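Local coordinates for protein arginyl-tRNA synthetase, putative (PDB 5JLD) that probably attaches L-arginine to its cognate tRNA at the expense of ATP, as a monomeric class I aminoacyl-tRNA synthetase of the malaria parasite, at residues Val134-Ser139 with Cys343-Thr348; Glu504-Ser509 with Asn561-Ser566. All blocks are in the same frame, centred on the assembly; numbering follows the deposited sequence.

Contact 1. Residues Val134-Ser139 with Cys343-Thr348; sequences VLVDFS and CVIYVT
The carboxylate of Asp-137 and the ring of Tyr-346 meet obliquely, their planes 32° apart, with OD2 of Asp-137 3.6 Å from CE2 of Tyr-346. Both groups reach that position from neighbouring strands by different rotations: CG of Asp-137 is anti to its own N (chi1 -176°), that of Tyr-346 anti to its carbonyl carbon. Phe-356 meets the same tyrosine ring, and OD2 forms a salt bridge with Arg-335. The Phe-138 ring has the carbonyl O of Val-136 at its edge, in plane, while its CB packs on CB of Val-347 at 3.8 Å.

The two strands run parallel, joined by four nearly straight backbone bonds in which Leu-135 N, Ile-345 N, Asp-137 N and Val-347 N are the donors. Leu-135 and Val-344 lie side by side on the face of Asp-137 and Tyr-346, CD2 to CG1 4.0 Å; Val-134, Val-136, Cys-343 and Ile-345 occupy the other.

These are adjacent inner strands of the parallel, Rossmann-type sheet of the class I catalytic domain, flanked by strands 171-176 and 374-380. Helix 326-337 covers the Leu-135 and Tyr-346 face, helix 149-167 the Val-136 and Ile-345 face.

Contact 2. Residues Glu504-Ser509 with Asn561-Ser566; sequences ELSLTS and NENEKS
Ser-566 and Asn-563 grip the backbone of Ser-506 at its two polar atoms. The amide N of Ser-506 donates to OG of Ser-566 at 2.8 Å, nearly straight at 166°; with OG anti to the serine's own N (chi1 177°), the hydroxyl points out from the helix into the loop. CD1 of Leu-505 lies beside the same oxygen, 3.6 Å from OG. In the second bond the roles are reversed, the side chain donating to the backbone: ND2 of Asn-563 donates to O of Ser-506 at 2.9 Å, on a lone pair in the carbonyl plane and close to the plane of the asparagine amide, though bent to 141° at the hydrogen. The other end of that amide, OD1, faces CB of Ser-506 at 3.8 Å.

One water bridges the segments. It accepts from N of Ser-566 at 3.1 Å and has OE1 of Glu-504 and OD1 of Asn-563 within hydrogen-bonding distance. Glu-504, bent at chi2, crosses the aliphatic part of Lys-565, OE2 lying 3.7 Å from CD, while the lysine NZ stays beyond salt-bridge range.

Asn-563 is the N-cap residue of helix 564-584, but its side chain is turned to the loop and makes no capping bond. The contact thus ties the first turn of this helix to the connection between helices 476-492 and 510-520 in the helical DALR anticodon-binding domain.

Further out, Leu-507 centres an inverse gamma turn; its N donates to Glu-103, and its side chain packs on Ile-102 and Leu-106 of helix 99-108. Ser-509 caps the start of helix 510-520 through Tyr-511 N, and Glu-512 of that helix touches Asn-563.

Contact 1 is wholly buried near the centre of the chain, whereas contact 2 is only partly buried and lies far out; their centres are about 45 Å apart and they share no helix or strand. In 134-139 with 343-348, backbone bonds set a regular register and mainly apolar side chains fill both faces, the buried carboxylate being met by an arginine from a covering helix. In 504-509 with 561-566 side chains of a helix start bond to the backbone of an irregular loop, and a water takes part. The first belongs to the catalytic domain, the second to the anticodon-binding domain, and contact 1 closes along the chain before contact 2 opens.

Contact 1. Residues Val134-Ser139 with Cys343-Thr348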
ATOM      1  N   VAL A 134      -1.176   8.796  10.901  1.00 38.28           N
ATOM      2  CA  VAL A 134      -0.460   7.648  10.364  1.00 30.65           C
ATOM      3  C   VAL A 134       0.870   8.087   9.775  1.00 36.93           C
ATOM      4  O   VAL A 134       0.939   9.093   9.059  1.00 39.69           O
ATOM      5  CB  VAL A 134      -1.298   6.927   9.256  1.00 33.14           C
ATOM      6  CG1 VAL A 134      -0.460   5.860   8.558  1.00 41.19           C
ATOM      7  CG2 VAL A 134      -2.591   6.321   9.844  1.00 38.13           C
ATOM      8  N   LEU A 135       1.922   7.335  10.064  1.00 39.42           N
ATOM      9  CA  LEU A 135       3.220   7.607   9.470  1.00 41.68           C
ATOM     10  C   LEU A 135       3.692   6.398   8.683  1.00 39.24           C
ATOM     11  O   LEU A 135       3.680   5.291   9.199  1.00 37.45           O
ATOM     12  CB  LEU A 135       4.253   7.977  10.548  1.00 38.05           C
ATOM     13  CG  LEU A 135       5.642   8.386  10.049  1.00 43.85           C
ATOM     14  CD1 LEU A 135       6.282   9.426  10.995  1.00 49.88           C
ATOM     15  CD2 LEU A 135       6.564   7.176   9.881  1.00 38.10           C
ATOM     16  N   VAL A 136       4.153   6.635   7.455  1.00 37.78           N
ATOM     17  CA  VAL A 136       4.708   5.579   6.617  1.00 32.16           C
ATOM     18  C   VAL A 136       6.191   5.867   6.350  1.00 41.43           C
ATOM     19  O   VAL A 136       6.564   6.906   5.792  1.00 40.95           O
ATOM     20  CB  VAL A 136       3.925   5.435   5.281  1.00 39.26           C
ATOM     21  CG1 VAL A 136       4.485   4.273   4.435  1.00 32.75           C
ATOM     22  CG2 VAL A 136       2.417   5.238   5.548  1.00 32.57           C
ATOM     23  N   ASP A 137       7.028   4.931   6.773  1.00 38.29           N
ATOM     24  CA  ASP A 137       8.483   5.014   6.650  1.00 39.88           C
ATOM     25  C   ASP A 137       8.910   4.168   5.463  1.00 40.76           C
ATOM     26  O   ASP A 137       8.815   2.947   5.522  1.00 41.08           O
ATOM     27  CB  ASP A 137       9.131   4.527   7.951  1.00 36.98           C
ATOM     28  CG  ASP A 137      10.643   4.663   7.969  1.00 42.72           C
ATOM     29  OD1 ASP A 137      11.318   4.463   6.933  1.00 47.51           O
ATOM     30  OD2 ASP A 137      11.172   4.974   9.058  1.00 46.26           O
ATOM     31  N   PHE A 138       9.362   4.806   4.387  1.00 37.56           N
ATOM     32  CA  PHE A 138       9.692   4.070   3.180  1.00 42.45           C
ATOM     33  C   PHE A 138      10.772   4.729   2.332  1.00 44.29           C
ATOM     34  O   PHE A 138      11.205   5.857   2.610  1.00 42.45           O
ATOM     35  CB  PHE A 138       8.415   3.814   2.330  1.00 38.48           C
ATOM     36  CG  PHE A 138       7.747   5.061   1.776  1.00 40.67           C
ATOM     37  CD1 PHE A 138       7.215   6.037   2.621  1.00 41.92           C
ATOM     38  CD2 PHE A 138       7.584   5.218   0.398  1.00 46.17           C
ATOM     39  CE1 PHE A 138       6.564   7.171   2.099  1.00 42.61           C
ATOM     40  CE2 PHE A 138       6.933   6.343  -0.137  1.00 41.21           C
ATOM     41  CZ  PHE A 138       6.425   7.323   0.716  1.00 39.87           C
ATOM     42  N   SER A 139      11.197   3.967   1.318  1.00 43.42           N
ATOM     43  CA  SER A 139      12.278   4.272   0.379  1.00 46.92           C
ATOM     44  C   SER A 139      13.653   4.080   1.021  1.00 46.34           C
ATOM     45  O   SER A 139      14.356   3.128   0.706  1.00 44.87           O
ATOM     46  CB  SER A 139      12.146   5.686  -0.188  1.00 44.93           C
ATOM     47  OG  SER A 139      12.943   5.819  -1.336  1.00 39.65           O
ATOM     48  N   CYS A 343      -0.557   5.074  14.134  1.00 41.31           N
ATOM     49  CA  CYS A 343      -0.126   3.940  13.354  1.00 40.18           C
ATOM     50  C   CYS A 343       1.210   4.265  12.679  1.00 36.77           C
ATOM     51  O   CYS A 343       1.372   5.317  12.071  1.00 46.28           O
ATOM     52  CB  CYS A 343      -1.205   3.565  12.325  1.00 36.44           C
ATOM     53  SG  CYS A 343      -0.770   2.230  11.200  1.00 62.18           S
ATOM     54  N   VAL A 344       2.175   3.366  12.822  1.00 33.85           N
ATOM     55  CA  VAL A 344       3.471   3.542  12.173  1.00 38.29           C
ATOM     56  C   VAL A 344       3.836   2.322  11.366  1.00 43.50           C
ATOM     57  O   VAL A 344       3.948   1.198  11.885  1.00 37.11           O
ATOM     58  CB  VAL A 344       4.618   3.816  13.171  1.00 43.92           C
ATOM     59  CG1 VAL A 344       5.901   4.132  12.409  1.00 31.81           C
ATOM     60  CG2 VAL A 344       4.259   4.957  14.106  1.00 43.22           C
ATOM     61  N   ILE A 345       4.069   2.567  10.092  1.00 38.79           N
ATOM     62  CA  ILE A 345       4.275   1.503   9.156  1.00 34.33           C
ATOM     63  C   ILE A 345       5.674   1.599   8.591  1.00 40.17           C
ATOM     64  O   ILE A 345       6.035   2.615   8.042  1.00 39.90           O
ATOM     65  CB  ILE A 345       3.215   1.574   8.025  1.00 36.85           C
ATOM     66  CG1 ILE A 345       1.817   1.301   8.593  1.00 34.65           C
ATOM     67  CG2 ILE A 345       3.573   0.634   6.907  1.00 37.49           C
ATOM     68  CD1 ILE A 345       0.667   1.779   7.659  1.00 35.11           C
ATOM     69  N   TYR A 346       6.455   0.542   8.755  1.00 42.04           N
ATOM     70  CA  TYR A 346       7.797   0.453   8.212  1.00 37.35           C
ATOM     71  C   TYR A 346       7.828  -0.435   6.969  1.00 44.35           C
ATOM     72  O   TYR A 346       7.648  -1.640   7.069  1.00 40.83           O
ATOM     73  CB  TYR A 346       8.747  -0.106   9.264  1.00 42.90           C
ATOM     74  CG  TYR A 346       8.981   0.830  10.424  1.00 47.85           C
ATOM     75  CD1 TYR A 346       8.089   0.872  11.489  1.00 46.33           C
ATOM     76  CD2 TYR A 346      10.101   1.671  10.458  1.00 47.07           C
ATOM     77  CE1 TYR A 346       8.296   1.726  12.560  1.00 45.05           C
ATOM     78  CE2 TYR A 346      10.320   2.544  11.539  1.00 40.44           C
ATOM     79  CZ  TYR A 346       9.405   2.555  12.579  1.00 39.54           C
ATOM     80  OH  TYR A 346       9.575   3.379  13.648  1.00 41.27           O
ATOM     81  N   VAL A 347       8.066   0.161   5.808  1.00 41.48           N
ATOM     82  CA  VAL A 347       8.166  -0.596   4.564  1.00 44.47           C
ATOM     83  C   VAL A 347       9.629  -0.964   4.310  1.00 44.83           C
ATOM     84  O   VAL A 347      10.417  -0.081   4.003  1.00 46.35           O
ATOM     85  CB  VAL A 347       7.616   0.230   3.362  1.00 40.05           C
ATOM     86  CG1 VAL A 347       7.859  -0.495   2.051  1.00 38.90           C
ATOM     87  CG2 VAL A 347       6.156   0.559   3.560  1.00 36.67           C
ATOM     88  N   THR A 348      10.012  -2.237   4.472  1.00 43.59           N
ATOM     89  CA  THR A 348      11.414  -2.633   4.253  1.00 43.08           C
ATOM     90  C   THR A 348      11.611  -4.063   3.736  1.00 44.78           C
ATOM     91  O   THR A 348      10.662  -4.830   3.683  1.00 44.41           O
ATOM     92  CB  THR A 348      12.289  -2.541   5.556  1.00 62.86           C
ATOM     93  OG1 THR A 348      12.087  -3.713   6.360  1.00 58.31           O
ATOM     94  CG2 THR A 348      11.990  -1.293   6.384  1.00 56.35           C
TER

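Contact 2. Residues Glu504-Ser509 with Asn561-Ser566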
ATOM      1  N   GLU A 504     -32.119   5.180 -13.948  1.00 67.56           N
ATOM      2  CA  GLU A 504     -32.109   4.389 -15.172  1.00 56.95           C
ATOM      3  C   GLU A 504     -31.559   3.015 -14.852  1.00 55.88           C
ATOM      4  O   GLU A 504     -31.833   2.034 -15.546  1.00 57.97           O
ATOM      5  CB  GLU A 504     -31.273   5.050 -16.265  1.00 61.49           C
ATOM      6  CG  GLU A 504     -31.947   6.235 -16.932  1.00 70.65           C
ATOM      7  CD  GLU A 504     -33.065   5.826 -17.865  1.00 74.07           C
ATOM      8  OE1 GLU A 504     -33.191   4.620 -18.159  1.00 77.62           O
ATOM      9  OE2 GLU A 504     -33.823   6.715 -18.303  1.00 78.23           O
ATOM     10  N   LEU A 505     -30.800   2.956 -13.766  1.00 55.07           N
ATOM     11  CA  LEU A 505     -29.997   1.792 -13.437  1.00 62.46           C
ATOM     12  C   LEU A 505     -30.836   0.545 -13.235  1.00 62.90           C
ATOM     13  O   LEU A 505     -31.659   0.481 -12.326  1.00 67.47           O
ATOM     14  CB  LEU A 505     -29.166   2.080 -12.185  1.00 71.02           C
ATOM     15  CG  LEU A 505     -27.882   1.276 -12.009  1.00 71.72           C
ATOM     16  CD1 LEU A 505     -26.954   1.470 -13.201  1.00 69.10           C
ATOM     17  CD2 LEU A 505     -27.203   1.710 -10.731  1.00 76.43           C
ATOM     18  N   SER A 506     -30.621  -0.443 -14.098  1.00 60.79           N
ATOM     19  CA  SER A 506     -31.310  -1.720 -14.000  1.00 70.73           C
ATOM     20  C   SER A 506     -30.391  -2.871 -14.387  1.00 68.40           C
ATOM     21  O   SER A 506     -29.988  -3.024 -15.550  1.00 66.44           O
ATOM     22  CB  SER A 506     -32.572  -1.739 -14.873  1.00 77.63           C
ATOM     23  OG  SER A 506     -33.337  -0.570 -14.665  1.00 85.49           O
ATOM     24  N   LEU A 507     -30.092  -3.694 -13.394  1.00 62.07           N
ATOM     25  CA  LEU A 507     -29.182  -4.808 -13.560  1.00 62.42           C
ATOM     26  C   LEU A 507     -29.981  -6.048 -13.963  1.00 64.31           C
ATOM     27  O   LEU A 507     -30.415  -6.837 -13.123  1.00 63.92           O
ATOM     28  CB  LEU A 507     -28.394  -5.019 -12.269  1.00 63.06           C
ATOM     29  CG  LEU A 507     -27.859  -3.687 -11.716  1.00 58.72           C
ATOM     30  CD1 LEU A 507     -27.124  -3.868 -10.409  1.00 53.74           C
ATOM     31  CD2 LEU A 507     -26.962  -2.976 -12.731  1.00 57.76           C
ATOM     32  N   THR A 508     -30.162  -6.199 -15.271  1.00 57.61           N
ATOM     33  CA  THR A 508     -31.069  -7.184 -15.833  1.00 64.82           C
ATOM     34  C   THR A 508     -30.357  -8.487 -16.176  1.00 72.58           C
ATOM     35  O   THR A 508     -30.982  -9.546 -16.245  1.00 77.76           O
ATOM     36  CB  THR A 508     -31.764  -6.625 -17.105  1.00 62.22           C
ATOM     37  OG1 THR A 508     -30.779  -6.251 -18.079  1.00 72.15           O
ATOM     38  CG2 THR A 508     -32.577  -5.394 -16.761  1.00 55.98           C
ATOM     39  N   SER A 509     -29.046  -8.417 -16.386  1.00 67.79           N
ATOM     40  CA  SER A 509     -28.292  -9.619 -16.721  1.00 61.81           C
ATOM     41  C   SER A 509     -27.405 -10.050 -15.566  1.00 57.36           C
ATOM     42  O   SER A 509     -27.044  -9.247 -14.689  1.00 52.66           O
ATOM     43  CB  SER A 509     -27.443  -9.404 -17.972  1.00 64.17           C
ATOM     44  OG  SER A 509     -26.318 -10.266 -17.970  1.00 72.65           O
ATOM     45  N   ASN A 561     -31.744  -0.918 -27.583  1.00 53.50           N
ATOM     46  CA  ASN A 561     -31.493   0.345 -26.887  1.00 55.38           C
ATOM     47  C   ASN A 561     -32.301   0.549 -25.607  1.00 58.05           C
ATOM     48  O   ASN A 561     -32.148   1.571 -24.943  1.00 56.97           O
ATOM     49  CB  ASN A 561     -31.739   1.533 -27.836  1.00 56.90           C
ATOM     50  CG  ASN A 561     -33.200   1.668 -28.287  1.00 61.70           C
ATOM     51  OD1 ASN A 561     -34.103   0.948 -27.838  1.00 56.08           O
ATOM     52  ND2 ASN A 561     -33.432   2.611 -29.188  1.00 72.37           N
ATOM     53  N   GLU A 562     -33.148  -0.417 -25.258  1.00 50.03           N
ATOM     54  CA  GLU A 562     -34.089  -0.230 -24.149  1.00 52.60           C
ATOM     55  C   GLU A 562     -33.411   0.089 -22.823  1.00 48.14           C
ATOM     56  O   GLU A 562     -33.859   0.950 -22.096  1.00 54.83           O
ATOM     57  CB  GLU A 562     -34.976  -1.464 -23.984  1.00 49.42           C
ATOM     58  CG  GLU A 562     -35.997  -1.610 -25.105  1.00 50.90           C
ATOM     59  CD  GLU A 562     -37.014  -2.684 -24.808  1.00 64.80           C
ATOM     60  OE1 GLU A 562     -37.769  -2.511 -23.823  1.00 61.50           O
ATOM     61  OE2 GLU A 562     -37.032  -3.702 -25.541  1.00 51.27           O
ATOM     62  N   ASN A 563     -32.335  -0.610 -22.506  1.00 47.14           N
ATOM     63  CA  ASN A 563     -31.643  -0.366 -21.254  1.00 45.86           C
ATOM     64  C   ASN A 563     -30.259   0.279 -21.465  1.00 47.20           C
ATOM     65  O   ASN A 563     -29.380   0.228 -20.589  1.00 50.47           O
ATOM     66  CB  ASN A 563     -31.513  -1.664 -20.467  1.00 44.80           C
ATOM     67  CG  ASN A 563     -31.420  -1.420 -18.975  1.00 56.24           C
ATOM     68  OD1 ASN A 563     -32.124  -0.566 -18.443  1.00 50.79           O
ATOM     69  ND2 ASN A 563     -30.527  -2.140 -18.299  1.00 56.97           N
ATOM     70  N   GLU A 564     -30.095   0.896 -22.629  1.00 46.81           N
ATOM     71  CA  GLU A 564     -28.861   1.569 -23.035  1.00 54.60           C
ATOM     72  C   GLU A 564     -28.345   2.592 -22.010  1.00 57.36           C
ATOM     73  O   GLU A 564     -27.165   2.555 -21.617  1.00 54.17           O
ATOM     74  CB  GLU A 564     -29.092   2.241 -24.398  1.00 52.59           C
ATOM     75  CG  GLU A 564     -28.256   3.458 -24.682  1.00 63.19           C
ATOM     76  CD  GLU A 564     -28.390   3.914 -26.122  1.00 76.26           C
ATOM     77  OE1 GLU A 564     -29.506   3.831 -26.673  1.00 71.21           O
ATOM     78  OE2 GLU A 564     -27.372   4.350 -26.706  1.00 87.11           O
ATOM     79  N   LYS A 565     -29.222   3.494 -21.566  1.00 58.17           N
ATOM     80  CA  LYS A 565     -28.813   4.524 -20.606  1.00 55.76           C
ATOM     81  C   LYS A 565     -28.240   3.921 -19.308  1.00 54.19           C
ATOM     82  O   LYS A 565     -27.161   4.320 -18.856  1.00 57.99           O
ATOM     83  CB  LYS A 565     -29.983   5.456 -20.311  1.00 49.86           C
ATOM     84  CG  LYS A 565     -30.333   6.366 -21.501  1.00 53.12           C
ATOM     85  CD  LYS A 565     -31.550   7.229 -21.211  1.00 56.72           C
ATOM     86  CE  LYS A 565     -31.713   8.329 -22.243  1.00 70.01           C
ATOM     87  NZ  LYS A 565     -32.744   9.337 -21.843  1.00 78.02           N
ATOM     88  N   SER A 566     -28.932   2.940 -18.735  1.00 55.43           N
ATOM     89  CA  SER A 566     -28.413   2.214 -17.570  1.00 52.51           C
ATOM     90  C   SER A 566     -27.031   1.604 -17.835  1.00 49.45           C
ATOM     91  O   SER A 566     -26.135   1.705 -16.993  1.00 44.84           O
ATOM     92  CB  SER A 566     -29.374   1.107 -17.137  1.00 53.35           C
ATOM     93  OG  SER A 566     -28.829   0.376 -16.050  1.00 52.93           O
TER
HETATM   94  O   HOH W   1     -31.882   2.228 -19.503  1.00 50.96           O